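Local coordinates for ParM protein (Staphylococcus aureus, PDB 3JS6) that forms dynamic actin-like filaments that probably drive the segregation of plasmid DNA, at residues E183-F191 / S290-A301; Q270-M278 / I303-Y311. All coordinates share one frame; numbering follows the deposited sequence.

Contact 1 (E183-F191 / S290-A301); sequences EGKYSVLDF and SIDRIIVTGGGA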
loop_
_atom_site.group_PDB
_atom_site.type_symbol
_atom_site.label_atom_id
_atom_site.label_comp_id
_atom_site.label_asym_id
_atom_site.label_seq_id
_atom_site.Cartn_x
_atom_site.Cartn_y
_atom_site.Cartn_z
ATOM N N GLU A 183 4.481 11.193 -22.751
ATOM C CA GLU A 183 3.975 12.514 -23.088
ATOM C C GLU A 183 2.459 12.584 -22.965
ATOM O O GLU A 183 1.800 13.258 -23.744
ATOM C CB GLU A 183 4.408 12.910 -24.501
ATOM C CG GLU A 183 4.831 11.737 -25.372
ATOM C CD GLU A 183 5.229 12.164 -26.770
ATOM O OE1 GLU A 183 6.351 12.688 -26.935
ATOM O OE2 GLU A 183 4.420 11.975 -27.702
ATOM N N GLY A 184 1.890 11.911 -21.974
ATOM C CA GLY A 184 0.455 11.947 -21.809
ATOM C C GLY A 184 0.044 12.541 -20.493
ATOM O O GLY A 184 0.884 12.898 -19.674
ATOM N N LYS A 185 -1.265 12.666 -20.301
ATOM C CA LYS A 185 -1.827 13.212 -19.072
ATOM C C LYS A 185 -2.647 12.094 -18.441
ATOM O O LYS A 185 -3.534 11.511 -19.084
ATOM C CB LYS A 185 -2.706 14.414 -19.389
ATOM C CG LYS A 185 -3.220 15.146 -18.177
ATOM C CD LYS A 185 -3.738 16.516 -18.587
ATOM C CE LYS A 185 -4.448 17.218 -17.450
ATOM N NZ LYS A 185 -4.736 18.632 -17.798
ATOM N N TYR A 186 -2.331 11.777 -17.193
ATOM C CA TYR A 186 -3.013 10.686 -16.506
ATOM C C TYR A 186 -3.361 11.096 -15.114
ATOM O O TYR A 186 -2.634 11.873 -14.501
ATOM C CB TYR A 186 -2.101 9.460 -16.393
ATOM C CG TYR A 186 -1.735 8.847 -17.712
ATOM C CD1 TYR A 186 -0.856 9.491 -18.571
ATOM C CD2 TYR A 186 -2.310 7.646 -18.126
ATOM C CE1 TYR A 186 -0.556 8.951 -19.825
ATOM C CE2 TYR A 186 -2.021 7.099 -19.372
ATOM C CZ TYR A 186 -1.144 7.760 -20.213
ATOM O OH TYR A 186 -0.842 7.238 -21.445
ATOM N N SER A 187 -4.446 10.541 -14.591
ATOM C CA SER A 187 -4.815 10.863 -13.235
ATOM C C SER A 187 -5.063 9.577 -12.497
ATOM O O SER A 187 -5.498 8.575 -13.072
ATOM C CB SER A 187 -6.065 11.748 -13.196
ATOM O OG SER A 187 -5.796 13.036 -13.730
ATOM N N VAL A 188 -4.716 9.594 -11.230
ATOM C CA VAL A 188 -4.942 8.446 -10.373
ATOM C C VAL A 188 -6.043 8.901 -9.431
ATOM O O VAL A 188 -5.850 9.869 -8.690
ATOM C CB VAL A 188 -3.707 8.096 -9.538
ATOM C CG1 VAL A 188 -4.047 6.916 -8.576
ATOM C CG2 VAL A 188 -2.549 7.731 -10.460
ATOM N N LEU A 189 -7.185 8.217 -9.498
ATOM C CA LEU A 189 -8.371 8.498 -8.685
ATOM C C LEU A 189 -8.451 7.406 -7.611
ATOM O O LEU A 189 -8.897 6.281 -7.867
ATOM C CB LEU A 189 -9.623 8.490 -9.598
ATOM C CG LEU A 189 -10.996 8.474 -8.910
ATOM C CD1 LEU A 189 -11.114 9.684 -7.996
ATOM C CD2 LEU A 189 -12.121 8.469 -9.953
ATOM N N ASP A 190 -8.014 7.748 -6.401
ATOM C CA ASP A 190 -7.931 6.803 -5.289
ATOM C C ASP A 190 -9.061 6.928 -4.236
ATOM O O ASP A 190 -9.063 7.858 -3.433
ATOM C CB ASP A 190 -6.547 7.019 -4.644
ATOM C CG ASP A 190 -6.228 6.034 -3.548
ATOM O OD1 ASP A 190 -5.040 5.997 -3.171
ATOM O OD2 ASP A 190 -7.123 5.311 -3.052
ATOM N N PHE A 191 -10.004 5.987 -4.250
ATOM C CA PHE A 191 -11.115 5.975 -3.292
ATOM C C PHE A 191 -10.658 5.297 -2.005
ATOM O O PHE A 191 -10.682 4.072 -1.895
ATOM C CB PHE A 191 -12.326 5.225 -3.867
ATOM C CG PHE A 191 -13.005 5.946 -4.990
ATOM C CD1 PHE A 191 -12.766 5.583 -6.314
ATOM C CD2 PHE A 191 -13.874 7.001 -4.725
ATOM C CE1 PHE A 191 -13.376 6.252 -7.355
ATOM C CE2 PHE A 191 -14.503 7.694 -5.767
ATOM C CZ PHE A 191 -14.257 7.322 -7.082
ATOM N N SER A 290 -8.989 15.784 -22.530
ATOM C CA SER A 290 -7.563 16.065 -22.571
ATOM C C SER A 290 -6.842 15.026 -21.699
ATOM O O SER A 290 -5.619 14.967 -21.651
ATOM C CB SER A 290 -7.283 17.468 -22.027
ATOM O OG SER A 290 -7.635 17.573 -20.655
ATOM N N ILE A 291 -7.609 14.203 -21.004
ATOM C CA ILE A 291 -7.018 13.191 -20.142
ATOM C C ILE A 291 -6.907 11.860 -20.885
ATOM O O ILE A 291 -7.872 11.394 -21.476
ATOM C CB ILE A 291 -7.857 13.051 -18.875
ATOM C CG1 ILE A 291 -7.953 14.426 -18.200
ATOM C CG2 ILE A 291 -7.211 12.052 -17.917
ATOM C CD1 ILE A 291 -9.051 14.534 -17.138
ATOM N N ASP A 292 -5.726 11.252 -20.868
ATOM C CA ASP A 292 -5.534 9.981 -21.568
ATOM C C ASP A 292 -6.070 8.785 -20.800
ATOM O O ASP A 292 -6.499 7.806 -21.397
ATOM C CB ASP A 292 -4.057 9.783 -21.892
ATOM C CG ASP A 292 -3.506 10.913 -22.739
ATOM O OD1 ASP A 292 -4.195 11.293 -23.709
ATOM O OD2 ASP A 292 -2.400 11.423 -22.445
ATOM N N ARG A 293 -6.039 8.858 -19.475
ATOM C CA ARG A 293 -6.552 7.754 -18.658
ATOM C C ARG A 293 -6.676 8.200 -17.209
ATOM O O ARG A 293 -5.920 9.038 -16.725
ATOM C CB ARG A 293 -5.596 6.548 -18.713
ATOM C CG ARG A 293 -6.225 5.156 -18.473
ATOM C CD ARG A 293 -7.112 4.725 -19.672
ATOM N NE ARG A 293 -6.383 4.775 -20.945
ATOM C CZ ARG A 293 -5.516 3.853 -21.367
ATOM N NH1 ARG A 293 -5.259 2.776 -20.632
ATOM N NH2 ARG A 293 -4.871 4.027 -22.515
ATOM N N ILE A 294 -7.647 7.638 -16.525
ATOM C CA ILE A 294 -7.842 7.899 -15.119
ATOM C C ILE A 294 -7.857 6.500 -14.545
ATOM O O ILE A 294 -8.727 5.680 -14.887
ATOM C CB ILE A 294 -9.202 8.593 -14.849
ATOM C CG1 ILE A 294 -9.202 10.006 -15.447
ATOM C CG2 ILE A 294 -9.467 8.608 -13.375
ATOM C CD1 ILE A 294 -10.594 10.668 -15.475
ATOM N N ILE A 295 -6.880 6.202 -13.702
ATOM C CA ILE A 295 -6.784 4.893 -13.082
ATOM C C ILE A 295 -7.591 5.002 -11.798
ATOM O O ILE A 295 -7.382 5.920 -10.987
ATOM C CB ILE A 295 -5.296 4.551 -12.764
ATOM C CG1 ILE A 295 -4.530 4.238 -14.056
ATOM C CG2 ILE A 295 -5.200 3.326 -11.913
ATOM C CD1 ILE A 295 -4.002 5.392 -14.776
ATOM N N VAL A 296 -8.535 4.086 -11.626
ATOM C CA VAL A 296 -9.400 4.089 -10.450
ATOM C C VAL A 296 -8.811 3.077 -9.514
ATOM O O VAL A 296 -8.712 1.910 -9.866
ATOM C CB VAL A 296 -10.822 3.673 -10.847
ATOM C CG1 VAL A 296 -11.767 3.776 -9.658
ATOM C CG2 VAL A 296 -11.282 4.557 -12.003
ATOM N N THR A 297 -8.414 3.512 -8.321
ATOM C CA THR A 297 -7.791 2.597 -7.362
ATOM C C THR A 297 -8.344 2.820 -5.935
ATOM O O THR A 297 -9.271 3.608 -5.742
ATOM C CB THR A 297 -6.243 2.778 -7.410
ATOM O OG1 THR A 297 -5.606 1.697 -6.737
ATOM C CG2 THR A 297 -5.821 4.100 -6.770
ATOM N N GLY A 298 -7.799 2.118 -4.949
ATOM C CA GLY A 298 -8.291 2.282 -3.583
ATOM C C GLY A 298 -9.350 1.253 -3.226
ATOM O O GLY A 298 -9.904 0.594 -4.105
ATOM N N GLY A 299 -9.636 1.112 -1.932
ATOM C CA GLY A 299 -10.632 0.145 -1.503
ATOM C C GLY A 299 -11.987 0.377 -2.146
ATOM O O GLY A 299 -12.794 -0.545 -2.293
ATOM N N GLY A 300 -12.247 1.611 -2.540
ATOM C CA GLY A 300 -13.523 1.907 -3.158
ATOM C C GLY A 300 -13.589 1.687 -4.659
ATOM O O GLY A 300 -14.666 1.764 -5.241
ATOM N N ALA A 301 -12.451 1.411 -5.296
ATOM C CA ALA A 301 -12.433 1.227 -6.737
ATOM C C ALA A 301 -13.462 0.215 -7.228
ATOM O O ALA A 301 -14.199 0.497 -8.156
ATOM C CB ALA A 301 -11.037 0.815 -7.223
#

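Contact 2 (Q270-M278 / I303-Y311); sequences QDSLIEEVM and IHFDSLSHY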
loop_
_atom_site.group_PDB
_atom_site.type_symbol
_atom_site.label_atom_id
_atom_site.label_comp_id
_atom_site.label_asym_id
_atom_site.label_seq_id
_atom_site.Cartn_x
_atom_site.Cartn_y
_atom_site.Cartn_z
ATOM N N GLN A 270 -24.106 7.005 -4.243
ATOM C CA GLN A 270 -23.045 6.910 -5.239
ATOM C C GLN A 270 -23.262 7.889 -6.397
ATOM O O GLN A 270 -22.311 8.383 -6.994
ATOM C CB GLN A 270 -22.943 5.478 -5.783
ATOM C CG GLN A 270 -23.864 5.198 -6.965
ATOM C CD GLN A 270 -23.128 4.604 -8.161
ATOM O OE1 GLN A 270 -23.537 4.799 -9.312
ATOM N NE2 GLN A 270 -22.048 3.873 -7.895
ATOM N N ASP A 271 -24.516 8.170 -6.720
ATOM C CA ASP A 271 -24.806 9.099 -7.804
ATOM C C ASP A 271 -24.230 10.470 -7.499
ATOM O O ASP A 271 -23.680 11.142 -8.380
ATOM C CB ASP A 271 -26.311 9.223 -8.000
ATOM C CG ASP A 271 -26.776 8.590 -9.285
ATOM O OD1 ASP A 271 -26.556 7.370 -9.461
ATOM O OD2 ASP A 271 -27.358 9.319 -10.119
ATOM N N SER A 272 -24.371 10.882 -6.242
ATOM C CA SER A 272 -23.877 12.179 -5.796
ATOM C C SER A 272 -22.357 12.186 -5.630
ATOM O O SER A 272 -21.699 13.184 -5.907
ATOM C CB SER A 272 -24.546 12.566 -4.477
ATOM O OG SER A 272 -24.537 11.482 -3.559
ATOM N N LEU A 273 -21.810 11.073 -5.162
ATOM C CA LEU A 273 -20.373 10.968 -4.982
ATOM C C LEU A 273 -19.706 11.138 -6.348
ATOM O O LEU A 273 -18.793 11.950 -6.510
ATOM C CB LEU A 273 -20.033 9.607 -4.373
ATOM C CG LEU A 273 -18.610 9.327 -3.887
ATOM C CD1 LEU A 273 -18.658 8.251 -2.820
ATOM C CD2 LEU A 273 -17.722 8.893 -5.040
ATOM N N ILE A 274 -20.189 10.400 -7.343
ATOM C CA ILE A 274 -19.600 10.480 -8.668
ATOM C C ILE A 274 -19.784 11.835 -9.334
ATOM O O ILE A 274 -18.890 12.320 -10.033
ATOM C CB ILE A 274 -20.144 9.362 -9.592
ATOM C CG1 ILE A 274 -19.688 7.995 -9.063
ATOM C CG2 ILE A 274 -19.650 9.573 -11.003
ATOM C CD1 ILE A 274 -20.108 6.822 -9.931
ATOM N N GLU A 275 -20.934 12.463 -9.125
ATOM C CA GLU A 275 -21.144 13.768 -9.736
ATOM C C GLU A 275 -20.170 14.761 -9.110
ATOM O O GLU A 275 -19.614 15.614 -9.779
ATOM C CB GLU A 275 -22.592 14.228 -9.525
ATOM C CG GLU A 275 -22.826 15.712 -9.788
ATOM C CD GLU A 275 -22.807 16.075 -11.264
ATOM O OE1 GLU A 275 -21.743 15.957 -11.908
ATOM O OE2 GLU A 275 -23.867 16.487 -11.780
ATOM N N GLU A 276 -19.959 14.641 -7.813
ATOM C CA GLU A 276 -19.046 15.551 -7.153
ATOM C C GLU A 276 -17.615 15.355 -7.651
ATOM O O GLU A 276 -16.912 16.321 -7.953
ATOM C CB GLU A 276 -19.083 15.348 -5.636
ATOM C CG GLU A 276 -18.115 16.261 -4.908
ATOM C CD GLU A 276 -18.265 16.183 -3.409
ATOM O OE1 GLU A 276 -19.415 16.264 -2.936
ATOM O OE2 GLU A 276 -17.243 16.053 -2.704
ATOM N N VAL A 277 -17.188 14.102 -7.745
ATOM C CA VAL A 277 -15.819 13.829 -8.170
ATOM C C VAL A 277 -15.540 14.308 -9.584
ATOM O O VAL A 277 -14.558 14.999 -9.831
ATOM C CB VAL A 277 -15.487 12.321 -8.058
ATOM C CG1 VAL A 277 -14.041 12.088 -8.443
ATOM C CG2 VAL A 277 -15.726 11.842 -6.634
HETATM N N MSE A 278 -16.404 13.957 -10.525
HETATM C CA MSE A 278 -16.174 14.385 -11.897
HETATM C C MSE A 278 -16.329 15.886 -12.070
HETATM O O MSE A 278 -15.663 16.483 -12.914
HETATM C CB MSE A 278 -17.083 13.622 -12.857
HETATM C CG MSE A 278 -16.614 12.173 -13.112
HETATM SE SE MSE A 278 -14.755 11.801 -12.579
HETATM C CE MSE A 278 -15.121 10.754 -11.006
ATOM N N ILE A 303 -16.167 -0.686 -5.955
ATOM C CA ILE A 303 -17.523 -0.228 -5.728
ATOM C C ILE A 303 -17.989 0.761 -6.785
ATOM O O ILE A 303 -19.120 0.674 -7.252
ATOM C CB ILE A 303 -17.638 0.435 -4.330
ATOM C CG1 ILE A 303 -17.040 -0.489 -3.267
ATOM C CG2 ILE A 303 -19.091 0.743 -4.009
ATOM C CD1 ILE A 303 -16.782 0.195 -1.950
ATOM N N HIS A 304 -17.111 1.681 -7.188
ATOM C CA HIS A 304 -17.505 2.711 -8.147
ATOM C C HIS A 304 -17.067 2.612 -9.605
ATOM O O HIS A 304 -17.588 3.341 -10.434
ATOM C CB HIS A 304 -17.070 4.081 -7.621
ATOM C CG HIS A 304 -17.320 4.276 -6.160
ATOM N ND1 HIS A 304 -18.553 4.063 -5.581
ATOM C CD2 HIS A 304 -16.504 4.703 -5.165
ATOM C CE1 HIS A 304 -18.485 4.353 -4.294
ATOM N NE2 HIS A 304 -17.253 4.744 -4.015
ATOM N N PHE A 305 -16.121 1.731 -9.920
ATOM C CA PHE A 305 -15.621 1.619 -11.296
ATOM C C PHE A 305 -16.728 1.446 -12.351
ATOM O O PHE A 305 -16.712 2.091 -13.407
ATOM C CB PHE A 305 -14.586 0.480 -11.385
ATOM C CG PHE A 305 -13.986 0.321 -12.750
ATOM C CD1 PHE A 305 -14.279 -0.804 -13.530
ATOM C CD2 PHE A 305 -13.193 1.325 -13.291
ATOM C CE1 PHE A 305 -13.803 -0.925 -14.832
ATOM C CE2 PHE A 305 -12.706 1.221 -14.598
ATOM C CZ PHE A 305 -13.016 0.090 -15.376
ATOM N N ASP A 306 -17.706 0.599 -12.061
ATOM C CA ASP A 306 -18.797 0.392 -13.005
ATOM C C ASP A 306 -19.541 1.664 -13.368
ATOM O O ASP A 306 -19.662 2.003 -14.540
ATOM C CB ASP A 306 -19.783 -0.641 -12.467
ATOM C CG ASP A 306 -19.160 -2.008 -12.344
ATOM O OD1 ASP A 306 -18.416 -2.396 -13.277
ATOM O OD2 ASP A 306 -19.414 -2.694 -11.328
ATOM N N SER A 307 -20.028 2.385 -12.373
ATOM C CA SER A 307 -20.760 3.606 -12.659
ATOM C C SER A 307 -19.893 4.644 -13.349
ATOM O O SER A 307 -20.360 5.355 -14.243
ATOM C CB SER A 307 -21.353 4.170 -11.372
ATOM O OG SER A 307 -22.296 3.256 -10.839
ATOM N N LEU A 308 -18.630 4.739 -12.943
ATOM C CA LEU A 308 -17.722 5.700 -13.565
ATOM C C LEU A 308 -17.588 5.419 -15.048
ATOM O O LEU A 308 -17.594 6.339 -15.872
ATOM C CB LEU A 308 -16.337 5.641 -12.900
ATOM C CG LEU A 308 -16.310 6.294 -11.519
ATOM C CD1 LEU A 308 -15.025 5.961 -10.746
ATOM C CD2 LEU A 308 -16.453 7.771 -11.711
ATOM N N SER A 309 -17.471 4.139 -15.383
ATOM C CA SER A 309 -17.312 3.717 -16.766
ATOM C C SER A 309 -18.487 4.107 -17.653
ATOM O O SER A 309 -18.320 4.285 -18.855
ATOM C CB SER A 309 -17.103 2.205 -16.830
ATOM O OG SER A 309 -15.788 1.854 -16.428
ATOM N N HIS A 310 -19.674 4.238 -17.064
ATOM C CA HIS A 310 -20.858 4.618 -17.824
ATOM C C HIS A 310 -21.012 6.125 -17.790
ATOM O O HIS A 310 -21.761 6.705 -18.569
ATOM C CB HIS A 310 -22.115 3.949 -17.247
ATOM C CG HIS A 310 -22.091 2.452 -17.323
ATOM N ND1 HIS A 310 -21.454 1.667 -16.386
ATOM C CD2 HIS A 310 -22.575 1.601 -18.258
ATOM C CE1 HIS A 310 -21.543 0.397 -16.740
ATOM N NE2 HIS A 310 -22.218 0.330 -17.873
ATOM N N TYR A 311 -20.292 6.760 -16.877
ATOM C CA TYR A 311 -20.347 8.205 -16.747
ATOM C C TYR A 311 -19.570 8.819 -17.907
ATOM O O TYR A 311 -20.002 9.804 -18.505
ATOM C CB TYR A 311 -19.760 8.623 -15.396
ATOM C CG TYR A 311 -19.894 10.094 -15.106
ATOM C CD1 TYR A 311 -18.846 10.967 -15.372
ATOM C CD2 TYR A 311 -21.088 10.626 -14.603
ATOM C CE1 TYR A 311 -18.976 12.333 -15.155
ATOM C CE2 TYR A 311 -21.228 11.995 -14.380
ATOM C CZ TYR A 311 -20.166 12.840 -14.664
ATOM O OH TYR A 311 -20.287 14.194 -14.481
#

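Contact 1 (E183-F191 / S290-A301)
Asp292 and Lys185 grip each other twice. Lys185 N donates to Asp292 OD2 at 2.7 Å, meeting the oxygen on its anti side and 35° out of the carboxylate plane, while Asp292 N returns a bond to Lys185 O. Parallel strand pairing follows: the amides of Ser187, Leu189 and Phe191 bond to the carbonyls of Arg293, Ile295 and Thr297, and the amides of Ile295 and Thr297 bond back to Ser187 and Leu189. Leu189 N meets Ile295 O at 2.7 Å, close to the line of the carbonyl bond (170°). At the far end Gly300 N reaches Phe191 O at 3.0 Å, tying the Gly298-Ala301 type I turn to the strand end.

Asp292 CB sits over one face of the Tyr186 ring, 3.9 Å from Tyr186 CZ, a CH-pi contact. Phe191 CG lies beside its backbone N (chi1 -70°), which brings the ring edge to Val296 CG1, 3.7 Å from Phe191 CE1.

The pair belongs to a mixed five-stranded sheet, consistent with the second actin-like domain of the actin/Hsp70 superfamily. Strand 196-202 flanks strand 185-191 antiparallel; helix 263-284 packs on the Ser187, Leu189 and Phe191 face, helix 162-169 on that of Tyr186, Val188 and Ile295.

Contact 2 (Q270-M278 / I303-Y311)
Ile274 is the knob of this helix pair, set into a hole formed by His304, Ser307, Leu308 and Tyr311. At CB its side chain splits. Ile274 CG2, anti to the backbone N, turns to Leu308 CD2 at 3.7 Å and also lies over one face of the Tyr311 ring, offset toward the rim and 4.0 Å from Tyr311 CD2. The other branch starts beside the backbone N (chi1 -66°): its CG1 only grazes Leu308 CD2, but the chain then runs on extended (chi2 -177°), carrying CD1 up to the opposing backbone. There Ile274 CD1 presses on Ser307 CB at 3.3 Å, a tight fit for two carbons, with Leu308 N next nearest.

The same serine is held one turn earlier by Gln270. Ser307 OG donates to Gln270 OE1 in the carbonyl plane, on a lone pair; at 2.5 Å between these oxygens the bond is very short, and its exact length is doubtful. Nearby, the His304 ring is sandwiched between Leu273 CD2 over one face and Ile303 CB over the opposite face, both offset toward the rim. Its ND1 is buried and finds no polar partner.

One turn beyond the knob, Met278 CE comes near Leu308 CD2, but this selenomethionine is modelled too close to Tyr311, so its exact placement is doubtful.

The two short axes cross at -60° and are 10.7 Å apart at closest approach. A single knob-into-hole, that of Ile274, anchors these steeply crossed segments. Together their helices form a layer against the sheet face carrying Leu189, Phe191 and Val296, which Leu273, Val277, Met278 and Leu308 touch, as in the alpha/beta domains of actin-like proteins.

In the fold
The contacts interleave along the chain: helix 263-284 precedes strand 293-297, which leads through its glycine turn straight into helix 301-311. Their centres lie about 13 Å apart, and contact 2 lies against one face of the sheet in contact 1. Phe191 is the main join. Phe191 CE2 touches Leu273 CD2 at 3.5 Å and Phe191 CE1 touches Leu308 CD1 at 3.8 Å, while the Phe191 ring meets that of His304 edge-to-face. Two residues earlier on the strand, Leu189 CD1 packs on Val277 CG1, also at 3.8 Å. The structure is nucleotide-free; in actin-family ATPases loops equivalent to that at Gly298-Gly300 border the nucleotide cleft, and the same is probable here.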